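Local coordinates for orotidine 5'-phosphate decarboxylase (Lactobacillus acidophilus, PDB 3TFX), which probably catalyses the decarboxylation of orotidine 5'-monophosphate to UMP, the last step of de novo UMP biosynthesis, and works as a homodimer, at residues Ala150-Lys154 with Asn174-Phe179. Numbering follows the deposited sequence.
Sequences AKMAK and NIGDDF
Two neighbouring outer helices of the TIM barrel, 142-155 and 168-175, meet where Lys154 and Ala150 of the first pack on Ile175 and on the turn that leads from the second helix into strand 180-183. Ile175 points CD1 at the first helix, 3.6 Å from Ala150 CB and equally near the backbone N of Lys151. Ile175 CG2 sits 3.8 Å from Lys154 CG and lies over one face of the Phe179 ring, nearer its margin than its centre. A turn about chi2 (71°) followed by an extended run lays the Lys154 methylenes along the Phe179 ring, CD 3.7 Å from Phe179 CD1, and brings NZ to the turn. There Lys154 NZ donates to Asp178 O at 2.7 Å. The C=O...N angle is 144°, and the nitrogen stands slightly off the carbonyl plane. The longer salt bridge from Lys154 NZ to Asp178 OD1, 3.5 Å, is supplemented by a water that accepts from NZ and donates to OD1. A methionine in place of Lys154 would probably leave the Asp178 carbonyl and carboxylate without their cationic partner. Deeper in, Ala150 and Phe179 both touch Val161 of strand 160-162, placing the inner side of the contact against the barrel wall. One lysine thus makes both the apolar and the polar part of the contact: its methylenes pack against Ile175 and Phe179, while its charge grips the inverse gamma turn centred on Asp178.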
ATOM      1  N   ALA A 150     -14.228  -5.247   9.679  1.00 12.34           N
ATOM      2  CA  ALA A 150     -13.687  -4.987  11.007  1.00 13.07           C
ATOM      3  C   ALA A 150     -13.649  -6.255  11.880  1.00 13.60           C
ATOM      4  O   ALA A 150     -12.614  -6.566  12.472  1.00 13.52           O
ATOM      5  CB  ALA A 150     -14.448  -3.864  11.689  1.00 12.37           C
ATOM      6  N   LYS A 151     -14.766  -6.986  11.944  1.00 14.50           N
ATOM      7  CA  LYS A 151     -14.842  -8.230  12.720  1.00 15.69           C
ATOM      8  C   LYS A 151     -13.780  -9.232  12.268  1.00 15.84           C
ATOM      9  O   LYS A 151     -13.054  -9.801  13.093  1.00 15.38           O
ATOM     10  CB  LYS A 151     -16.231  -8.861  12.619  1.00 16.29           C
ATOM     11  CG  LYS A 151     -17.300  -8.197  13.471  1.00 18.85           C
ATOM     12  CD  LYS A 151     -18.671  -8.835  13.292  1.00 23.09           C
ATOM     13  CE  LYS A 151     -18.733 -10.253  13.867  1.00 25.88           C
ATOM     14  NZ  LYS A 151     -18.594 -10.289  15.364  1.00 28.54           N
HETATM   15  N   MSE A 152     -13.679  -9.415  10.953  1.00 16.43           N
HETATM   16  CA  MSE A 152     -12.686 -10.304  10.370  1.00 17.30           C
HETATM   17  C   MSE A 152     -11.264  -9.897  10.730  1.00 15.93           C
HETATM   18  O   MSE A 152     -10.437 -10.762  11.029  1.00 15.36           O
HETATM   19  CB  MSE A 152     -12.837 -10.390   8.848  1.00 18.87           C
HETATM   20  CG  MSE A 152     -11.932 -11.452   8.206  1.00 24.16           C
HETATM   21 SE   MSE A 152     -11.783 -11.250   6.269  1.00 40.75          SE
HETATM   22  CE  MSE A 152     -10.872  -9.525   6.215  1.00 35.52           C
ATOM     23  N   ALA A 153     -10.985  -8.596  10.699  1.00 14.54           N
ATOM     24  CA  ALA A 153      -9.674  -8.081  11.093  1.00 14.12           C
ATOM     25  C   ALA A 153      -9.350  -8.442  12.538  1.00 13.97           C
ATOM     26  O   ALA A 153      -8.251  -8.929  12.826  1.00 13.81           O
ATOM     27  CB  ALA A 153      -9.606  -6.557  10.896  1.00 14.01           C
ATOM     28  N   LYS A 154     -10.301  -8.191  13.441  1.00 13.62           N
ATOM     29  CA  LYS A 154     -10.176  -8.621  14.845  1.00 14.35           C
ATOM     30  C   LYS A 154      -9.872 -10.121  14.952  1.00 14.75           C
ATOM     31  O   LYS A 154      -8.956 -10.508  15.657  1.00 14.10           O
ATOM     32  CB  LYS A 154     -11.430  -8.253  15.659  1.00 14.12           C
ATOM     33  CG  LYS A 154     -11.603  -8.956  17.018  1.00 14.41           C
ATOM     34  CD  LYS A 154     -10.609  -8.473  18.056  1.00 16.67           C
ATOM     35  CE  LYS A 154     -10.851  -9.081  19.434  1.00 16.44           C
ATOM     36  NZ  LYS A 154      -9.788  -8.632  20.398  1.00 15.09           N
ATOM     37  N   ASN A 174     -20.035  -4.697  18.523  1.00 20.19           N
ATOM     38  CA  ASN A 174     -19.722  -6.019  17.978  1.00 19.66           C
ATOM     39  C   ASN A 174     -18.345  -6.594  18.344  1.00 18.59           C
ATOM     40  O   ASN A 174     -18.195  -7.808  18.485  1.00 18.57           O
ATOM     41  CB  ASN A 174     -19.905  -5.993  16.461  1.00 19.91           C
ATOM     42  CG  ASN A 174     -21.364  -5.833  16.061  1.00 20.77           C
ATOM     43  OD1 ASN A 174     -22.078  -6.817  15.933  1.00 20.69           O
ATOM     44  ND2 ASN A 174     -21.812  -4.590  15.882  1.00 20.29           N
ATOM     45  N   ILE A 175     -17.347  -5.732  18.500  1.00 17.30           N
ATOM     46  CA  ILE A 175     -15.961  -6.194  18.654  1.00 16.70           C
ATOM     47  C   ILE A 175     -15.402  -6.066  20.082  1.00 16.04           C
ATOM     48  O   ILE A 175     -14.589  -6.879  20.498  1.00 15.94           O
ATOM     49  CB  ILE A 175     -15.025  -5.540  17.607  1.00 16.68           C
ATOM     50  CG1 ILE A 175     -15.424  -6.014  16.196  1.00 17.74           C
ATOM     51  CG2 ILE A 175     -13.549  -5.873  17.907  1.00 15.98           C
ATOM     52  CD1 ILE A 175     -14.883  -5.181  15.050  1.00 18.66           C
ATOM     53  N   GLY A 176     -15.830  -5.051  20.823  1.00 15.28           N
ATOM     54  CA  GLY A 176     -15.454  -4.935  22.236  1.00 15.41           C
ATOM     55  C   GLY A 176     -14.222  -4.089  22.505  1.00 15.11           C
ATOM     56  O   GLY A 176     -13.749  -3.368  21.627  1.00 14.58           O
ATOM     57  N   ASP A 177     -13.699  -4.208  23.724  1.00 15.33           N
ATOM     58  CA  ASP A 177     -12.679  -3.293  24.256  1.00 15.56           C
ATOM     59  C   ASP A 177     -11.218  -3.696  23.986  1.00 15.33           C
ATOM     60  O   ASP A 177     -10.302  -2.873  24.135  1.00 15.08           O
ATOM     61  CB  ASP A 177     -12.905  -3.083  25.764  1.00 16.11           C
ATOM     62  CG  ASP A 177     -14.202  -2.336  26.072  1.00 17.46           C
ATOM     63  OD1 ASP A 177     -14.546  -1.426  25.302  1.00 19.54           O
ATOM     64  OD2 ASP A 177     -14.882  -2.659  27.075  1.00 17.27           O
ATOM     65  N   ASP A 178     -10.998  -4.945  23.586  1.00 14.79           N
ATOM     66  CA  ASP A 178      -9.644  -5.431  23.293  1.00 14.44           C
ATOM     67  C   ASP A 178      -9.295  -5.160  21.813  1.00 13.41           C
ATOM     68  O   ASP A 178      -9.105  -6.074  21.011  1.00 12.44           O
ATOM     69  CB  ASP A 178      -9.500  -6.913  23.684  1.00 14.35           C
ATOM     70  CG  ASP A 178      -8.063  -7.421  23.584  1.00 17.04           C
ATOM     71  OD1 ASP A 178      -7.899  -8.632  23.342  1.00 20.15           O
ATOM     72  OD2 ASP A 178      -7.097  -6.627  23.715  1.00 17.62           O
ATOM     73  N   PHE A 179      -9.219  -3.873  21.476  1.00 12.88           N
ATOM     74  CA  PHE A 179      -9.190  -3.399  20.096  1.00 11.73           C
ATOM     75  C   PHE A 179      -9.045  -1.883  20.103  1.00 11.49           C
ATOM     76  O   PHE A 179      -9.516  -1.204  21.029  1.00 11.72           O
ATOM     77  CB  PHE A 179     -10.489  -3.772  19.382  1.00 11.12           C
ATOM     78  CG  PHE A 179     -10.331  -4.064  17.903  1.00 10.15           C
ATOM     79  CD1 PHE A 179      -9.412  -5.011  17.455  1.00  9.71           C
ATOM     80  CD2 PHE A 179     -11.140  -3.418  16.964  1.00  9.29           C
ATOM     81  CE1 PHE A 179      -9.283  -5.304  16.088  1.00  8.86           C
ATOM     82  CE2 PHE A 179     -11.023  -3.701  15.596  1.00 10.02           C
ATOM     83  CZ  PHE A 179     -10.101  -4.661  15.159  1.00  9.94           C
TER
HETATM   84  O   HOH W   1     -10.170 -10.201  23.067  1.00 14.84           O